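PDB 6CPU: phosphodiesterase from Candida albicans, which belongs to the cyclic nucleotide phosphodiesterase family of the HD superfamily, mostly helical proteins built round a metal site, and here carries zinc and magnesium ions. Local coordinates for residues A[458-463]-A[539-544]; A[465-470]-A[552-557]. One frame throughout, in Å; residues are numbered along the deposited sequence.

Interaction 1: A[458-463]-A[539-544]; sequences IKCADI and NLFNSV. With ZN (zinc ion), chain B.
Cys460 and Phe541 show how a small sulfur side chain can join two helices, here running roughly antiparallel, with 139° between their short axes and 10.6 Å at closest approach. Followed outward, Cys460 first sets CB above the plane of the aromatic ring, just beyond its rim and 3.5 Å from Phe541 CE1. A chi1 of -76°, with the sulfur anti to the carbonyl carbon, then carries SG on over the same face: it lies 4.2 Å from the Phe541 centroid and 28° off the ring normal, a sulfur-aromatic contact. The same sulfur reaches Leu540 CD2 at 3.9 Å and Val544 CG2 at 3.7 Å, so three side chains of one helix gather round a single atom of the other. Backbone takes part too, since Phe541 CZ lies 3.3 Å from Cys460 O, and Ile463 O sits at the ring edge, near its plane. Ile463, just past the helix, brings CD1 obliquely against Leu540 CD2 at 3.7 Å. No hydrogen bond crosses this buried, largely apolar interface. Asp462 takes no part in it; its OD1 binds the zinc ion together with His278, His349, Asp350 and two waters, and its OD2 accepts a bond from one of those waters. Among the neighbours, helix 276-292 touches Cys460 through Phe289, helix 427-438 flanks Lys459 and Val544, and helix 552-569 packs against Phe541.

Interaction 2: A[465-470]-A[552-557]; sequences NVTRPL and QYTCDI
Thr467 and Thr554 mark the closest backbone approach, 5.2 Å between their CA atoms, where the loop 465-470 passes the opening turns of helix 552-569. Their side chains lie side by side and point the same way, with Thr467 CG2 4.0 Å from Thr554 CB. Each hydroxyl is turned back on its own chain: in both residues OG1 stands between the backbone N and the carbonyl carbon (chi1 73° and 55°), a position from which Thr467 bonds to Ser464 O and Thr554 to Leu551 O. The polar atoms are thus satisfied locally, and methyl and methine groups are left to make the contact.

Ile557 does the rest. Its CG2 branch, anti to the backbone N, comes against two successive peptide oxygens, 3.4 Å from Thr467 O and also 3.4 Å from Arg468 O. The other branch ends alongside, placing Ile557 CD1 3.4 Å from Thr467 O. Both oxygens have polar donors besides: Trp218 NE1 for Thr467 O and Asn561 ND2 for Arg468 O. Asn561 also bonds Val466 O, adding a polar tie from farther along the same helix.

Arg468 sets CB away from helix 552-569, and its guanidinium is held elsewhere: NH2 forms a salt bridge with Asp281, NH1 bonds to Trp218 O and Gln284 OE1, and Trp218 also makes a cation-pi contact. The loop thus meets both helix 276-292 and helix 552-569, which themselves touch where Tyr553 and Thr554 reach Phe289, while Val466 touches Gln529 of helix 525-547 and Pro469 occupies the N-cap of helix 470-495.

In the fold
Both contacts tie the chain that leaves the zinc site to the C-terminal helices, and their centres are 11 Å apart on the same side of the chain's centre. Their segments alternate along the sequence: helix 446-462 and the loop after it supply 458-463 and 465-470, then the consecutive helices 525-547 and 552-569 supply 539-544 and 552-557. The two buried contacts adjoin through Phe541 of interaction 1, with its CZ 3.4 Å from Thr467 CG2 and its CD1 3.4 Å from Thr554 OG1. The helix carrying the zinc ligand Asp462 and the loop after it thus pack on this pair of helices, all four segments lying in the phosphodiesterase family region.

Interaction 1: A[458-463]-A[539-544]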
loop_
_atom_site.group_PDB
_atom_site.type_symbol
_atom_site.label_atom_id
_atom_site.label_comp_id
_atom_site.label_asym_id
_atom_site.label_seq_id
_atom_site.Cartn_x
_atom_site.Cartn_y
_atom_site.Cartn_z
ATOM N N ILE A 458 -14.275 5.013 0.976
ATOM C CA ILE A 458 -12.953 4.690 0.439
ATOM C C ILE A 458 -12.630 5.603 -0.743
ATOM O O ILE A 458 -11.497 6.003 -0.901
ATOM C CB ILE A 458 -12.812 3.186 0.089
ATOM C CG1 ILE A 458 -11.329 2.795 -0.025
ATOM C CG2 ILE A 458 -13.584 2.841 -1.180
ATOM C CD1 ILE A 458 -11.114 1.303 -0.199
ATOM N N LYS A 459 -13.622 5.970 -1.560
ATOM C CA LYS A 459 -13.381 6.936 -2.644
ATOM C C LYS A 459 -12.894 8.273 -2.120
ATOM O O LYS A 459 -11.960 8.867 -2.662
ATOM C CB LYS A 459 -14.639 7.159 -3.486
ATOM C CG LYS A 459 -14.840 6.117 -4.569
ATOM C CD LYS A 459 -16.139 6.331 -5.344
ATOM C CE LYS A 459 -16.117 7.632 -6.129
ATOM N NZ LYS A 459 -14.898 7.791 -6.965
ATOM N N CYS A 460 -13.562 8.760 -1.080
ATOM C CA CYS A 460 -13.208 10.044 -0.471
ATOM C C CYS A 460 -11.798 9.966 0.127
ATOM O O CYS A 460 -10.965 10.845 -0.101
ATOM C CB CYS A 460 -14.242 10.428 0.588
ATOM S SG CYS A 460 -15.807 11.052 -0.105
ATOM N N ALA A 461 -11.530 8.889 0.858
ATOM C CA ALA A 461 -10.197 8.662 1.447
ATOM C C ALA A 461 -9.103 8.626 0.390
ATOM O O ALA A 461 -8.056 9.258 0.545
ATOM C CB ALA A 461 -10.196 7.377 2.255
ATOM N N ASP A 462 -9.349 7.898 -0.700
ATOM C CA ASP A 462 -8.347 7.771 -1.755
ATOM C C ASP A 462 -7.979 9.111 -2.401
ATOM O O ASP A 462 -6.825 9.311 -2.793
ATOM C CB ASP A 462 -8.827 6.787 -2.816
ATOM C CG ASP A 462 -7.730 6.369 -3.776
ATOM O OD1 ASP A 462 -6.536 6.234 -3.382
ATOM O OD2 ASP A 462 -8.092 6.160 -4.947
ATOM N N ILE A 463 -8.942 10.031 -2.518
ATOM C CA ILE A 463 -8.664 11.346 -3.123
ATOM C C ILE A 463 -8.645 12.466 -2.074
ATOM O O ILE A 463 -8.959 13.620 -2.377
ATOM C CB ILE A 463 -9.649 11.686 -4.281
ATOM C CG1 ILE A 463 -11.093 11.823 -3.789
ATOM C CG2 ILE A 463 -9.574 10.627 -5.372
ATOM C CD1 ILE A 463 -11.961 12.637 -4.731
ATOM N N ASN A 539 -17.308 18.294 -5.944
ATOM C CA ASN A 539 -18.607 17.646 -6.114
ATOM C C ASN A 539 -18.803 16.384 -5.288
ATOM O O ASN A 539 -19.878 16.179 -4.724
ATOM C CB ASN A 539 -18.864 17.337 -7.591
ATOM C CG ASN A 539 -19.117 18.587 -8.410
ATOM O OD1 ASN A 539 -19.613 19.591 -7.898
ATOM N ND2 ASN A 539 -18.775 18.533 -9.691
ATOM N N LEU A 540 -17.778 15.534 -5.212
ATOM C CA LEU A 540 -17.894 14.287 -4.443
ATOM C C LEU A 540 -18.035 14.555 -2.943
ATOM O O LEU A 540 -18.894 13.975 -2.279
ATOM C CB LEU A 540 -16.685 13.367 -4.682
ATOM C CG LEU A 540 -16.682 12.055 -3.882
ATOM C CD1 LEU A 540 -17.803 11.127 -4.327
ATOM C CD2 LEU A 540 -15.332 11.358 -3.996
ATOM N N PHE A 541 -17.173 15.407 -2.406
ATOM C CA PHE A 541 -17.192 15.672 -0.968
ATOM C C PHE A 541 -18.474 16.416 -0.550
ATOM O O PHE A 541 -19.139 16.021 0.421
ATOM C CB PHE A 541 -15.920 16.404 -0.534
ATOM C CG PHE A 541 -14.730 15.493 -0.393
ATOM C CD1 PHE A 541 -14.590 14.697 0.738
ATOM C CD2 PHE A 541 -13.780 15.391 -1.402
ATOM C CE1 PHE A 541 -13.512 13.842 0.869
ATOM C CE2 PHE A 541 -12.698 14.530 -1.273
ATOM C CZ PHE A 541 -12.567 13.756 -0.139
ATOM N N ASN A 542 -18.833 17.459 -1.301
ATOM C CA ASN A 542 -20.128 18.139 -1.120
ATOM C C ASN A 542 -21.288 17.154 -1.129
ATOM O O ASN A 542 -22.125 17.172 -0.237
ATOM C CB ASN A 542 -20.347 19.204 -2.203
ATOM C CG ASN A 542 -19.540 20.466 -1.956
ATOM O OD1 ASN A 542 -19.283 20.838 -0.809
ATOM N ND2 ASN A 542 -19.147 21.144 -3.034
ATOM N N SER A 543 -21.309 16.268 -2.122
ATOM C CA SER A 543 -22.368 15.272 -2.243
ATOM C C SER A 543 -22.365 14.256 -1.096
ATOM O O SER A 543 -23.422 13.874 -0.594
ATOM C CB SER A 543 -22.257 14.553 -3.591
ATOM O OG SER A 543 -23.375 13.712 -3.805
ATOM N N VAL A 544 -21.178 13.823 -0.682
ATOM C CA VAL A 544 -21.049 12.878 0.431
ATOM C C VAL A 544 -21.376 13.545 1.777
ATOM O O VAL A 544 -22.044 12.941 2.626
ATOM C CB VAL A 544 -19.640 12.224 0.456
ATOM C CG1 VAL A 544 -19.391 11.474 1.761
ATOM C CG2 VAL A 544 -19.483 11.274 -0.728
HETATM ZN ZN ZN B . -5.004 4.992 -4.015
HETATM O O HOH W 1 -6.331 4.218 -5.541
HETATM O O HOH W 2 -4.344 6.392 -5.595
#

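Interaction 2: A[465-470]-A[552-557]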
loop_
_atom_site.group_PDB
_atom_site.type_symbol
_atom_site.label_atom_id
_atom_site.label_comp_id
_atom_site.label_asym_id
_atom_site.label_seq_id
_atom_site.Cartn_x
_atom_site.Cartn_y
_atom_site.Cartn_z
ATOM N N ASN A 465 -6.197 13.984 -0.525
ATOM C CA ASN A 465 -5.064 14.894 -0.481
ATOM C C ASN A 465 -5.496 16.364 -0.499
ATOM O O ASN A 465 -4.926 17.177 0.227
ATOM C CB ASN A 465 -4.118 14.661 -1.649
ATOM C CG ASN A 465 -3.331 13.371 -1.528
ATOM O OD1 ASN A 465 -3.419 12.636 -0.533
ATOM N ND2 ASN A 465 -2.537 13.098 -2.540
ATOM N N VAL A 466 -6.482 16.693 -1.337
ATOM C CA VAL A 466 -6.998 18.075 -1.411
ATOM C C VAL A 466 -7.812 18.507 -0.184
ATOM O O VAL A 466 -8.066 19.706 -0.026
ATOM C CB VAL A 466 -7.824 18.345 -2.697
ATOM C CG1 VAL A 466 -6.944 18.183 -3.929
ATOM C CG2 VAL A 466 -9.059 17.463 -2.773
ATOM N N THR A 467 -8.239 17.545 0.643
ATOM C CA THR A 467 -8.975 17.803 1.889
ATOM C C THR A 467 -8.093 17.877 3.151
ATOM O O THR A 467 -8.593 18.175 4.235
ATOM C CB THR A 467 -10.077 16.750 2.147
ATOM O OG1 THR A 467 -9.494 15.500 2.542
ATOM C CG2 THR A 467 -10.951 16.539 0.914
ATOM N N ARG A 468 -6.800 17.589 3.021
ATOM C CA ARG A 468 -5.866 17.794 4.129
ATOM C C ARG A 468 -5.516 19.272 4.204
ATOM O O ARG A 468 -5.576 19.968 3.185
ATOM C CB ARG A 468 -4.555 17.032 3.919
ATOM C CG ARG A 468 -4.697 15.527 3.715
ATOM C CD ARG A 468 -5.180 14.808 4.951
ATOM N NE ARG A 468 -5.035 13.354 4.801
ATOM C CZ ARG A 468 -5.345 12.465 5.745
ATOM N NH1 ARG A 468 -5.825 12.863 6.924
ATOM N NH2 ARG A 468 -5.181 11.160 5.518
ATOM N N PRO A 469 -5.090 19.745 5.387
ATOM C CA PRO A 469 -4.587 21.117 5.479
ATOM C C PRO A 469 -3.495 21.442 4.459
ATOM O O PRO A 469 -2.719 20.572 4.050
ATOM C CB PRO A 469 -4.064 21.199 6.913
ATOM C CG PRO A 469 -4.979 20.292 7.660
ATOM C CD PRO A 469 -5.209 19.128 6.717
ATOM N N LEU A 470 -3.450 22.711 4.076
ATOM C CA LEU A 470 -2.696 23.185 2.921
ATOM C C LEU A 470 -1.261 22.683 2.788
ATOM O O LEU A 470 -0.866 22.258 1.703
ATOM C CB LEU A 470 -2.701 24.722 2.909
ATOM C CG LEU A 470 -2.098 25.441 1.701
ATOM C CD1 LEU A 470 -2.721 24.978 0.391
ATOM C CD2 LEU A 470 -2.276 26.946 1.870
ATOM N N GLN A 552 -18.503 17.363 6.739
ATOM C CA GLN A 552 -18.548 18.698 6.127
ATOM C C GLN A 552 -17.192 19.400 6.189
ATOM O O GLN A 552 -16.832 20.151 5.279
ATOM C CB GLN A 552 -19.648 19.560 6.794
ATOM C CG GLN A 552 -19.769 20.994 6.283
ATOM C CD GLN A 552 -20.196 21.081 4.828
ATOM O OE1 GLN A 552 -20.990 20.272 4.347
ATOM N NE2 GLN A 552 -19.677 22.076 4.120
ATOM N N TYR A 553 -16.429 19.142 7.251
ATOM C CA TYR A 553 -15.111 19.749 7.404
ATOM C C TYR A 553 -14.207 19.539 6.183
ATOM O O TYR A 553 -13.356 20.383 5.893
ATOM C CB TYR A 553 -14.433 19.242 8.680
ATOM C CG TYR A 553 -13.842 17.850 8.567
ATOM C CD1 TYR A 553 -12.517 17.670 8.183
ATOM C CD2 TYR A 553 -14.605 16.722 8.843
ATOM C CE1 TYR A 553 -11.968 16.399 8.078
ATOM C CE2 TYR A 553 -14.062 15.450 8.740
ATOM C CZ TYR A 553 -12.741 15.296 8.361
ATOM O OH TYR A 553 -12.192 14.031 8.259
ATOM N N THR A 554 -14.394 18.424 5.464
ATOM C CA THR A 554 -13.624 18.169 4.241
ATOM C C THR A 554 -13.922 19.225 3.181
ATOM O O THR A 554 -13.007 19.776 2.571
ATOM C CB THR A 554 -13.880 16.766 3.661
ATOM O OG1 THR A 554 -15.282 16.560 3.452
ATOM C CG2 THR A 554 -13.348 15.695 4.603
ATOM N N CYS A 555 -15.203 19.511 2.973
ATOM C CA CYS A 555 -15.602 20.588 2.059
ATOM C C CYS A 555 -15.027 21.946 2.492
ATOM O O CYS A 555 -14.604 22.745 1.651
ATOM C CB CYS A 555 -17.124 20.668 1.960
ATOM S SG CYS A 555 -17.924 19.081 1.633
ATOM N N ASP A 556 -14.999 22.194 3.803
ATOM C CA ASP A 556 -14.450 23.445 4.342
ATOM C C ASP A 556 -12.983 23.624 3.986
ATOM O O ASP A 556 -12.570 24.720 3.592
ATOM C CB ASP A 556 -14.617 23.518 5.866
ATOM C CG ASP A 556 -16.074 23.458 6.309
ATOM O OD1 ASP A 556 -16.968 23.761 5.490
ATOM O OD2 ASP A 556 -16.326 23.101 7.480
ATOM N N ILE A 557 -12.195 22.551 4.107
ATOM C CA ILE A 557 -10.760 22.620 3.806
ATOM C C ILE A 557 -10.496 22.683 2.301
ATOM O O ILE A 557 -9.580 23.381 1.869
ATOM C CB ILE A 557 -9.962 21.454 4.446
ATOM C CG1 ILE A 557 -10.073 21.505 5.975
ATOM C CG2 ILE A 557 -8.499 21.518 4.036
ATOM C CD1 ILE A 557 -9.595 20.250 6.679
#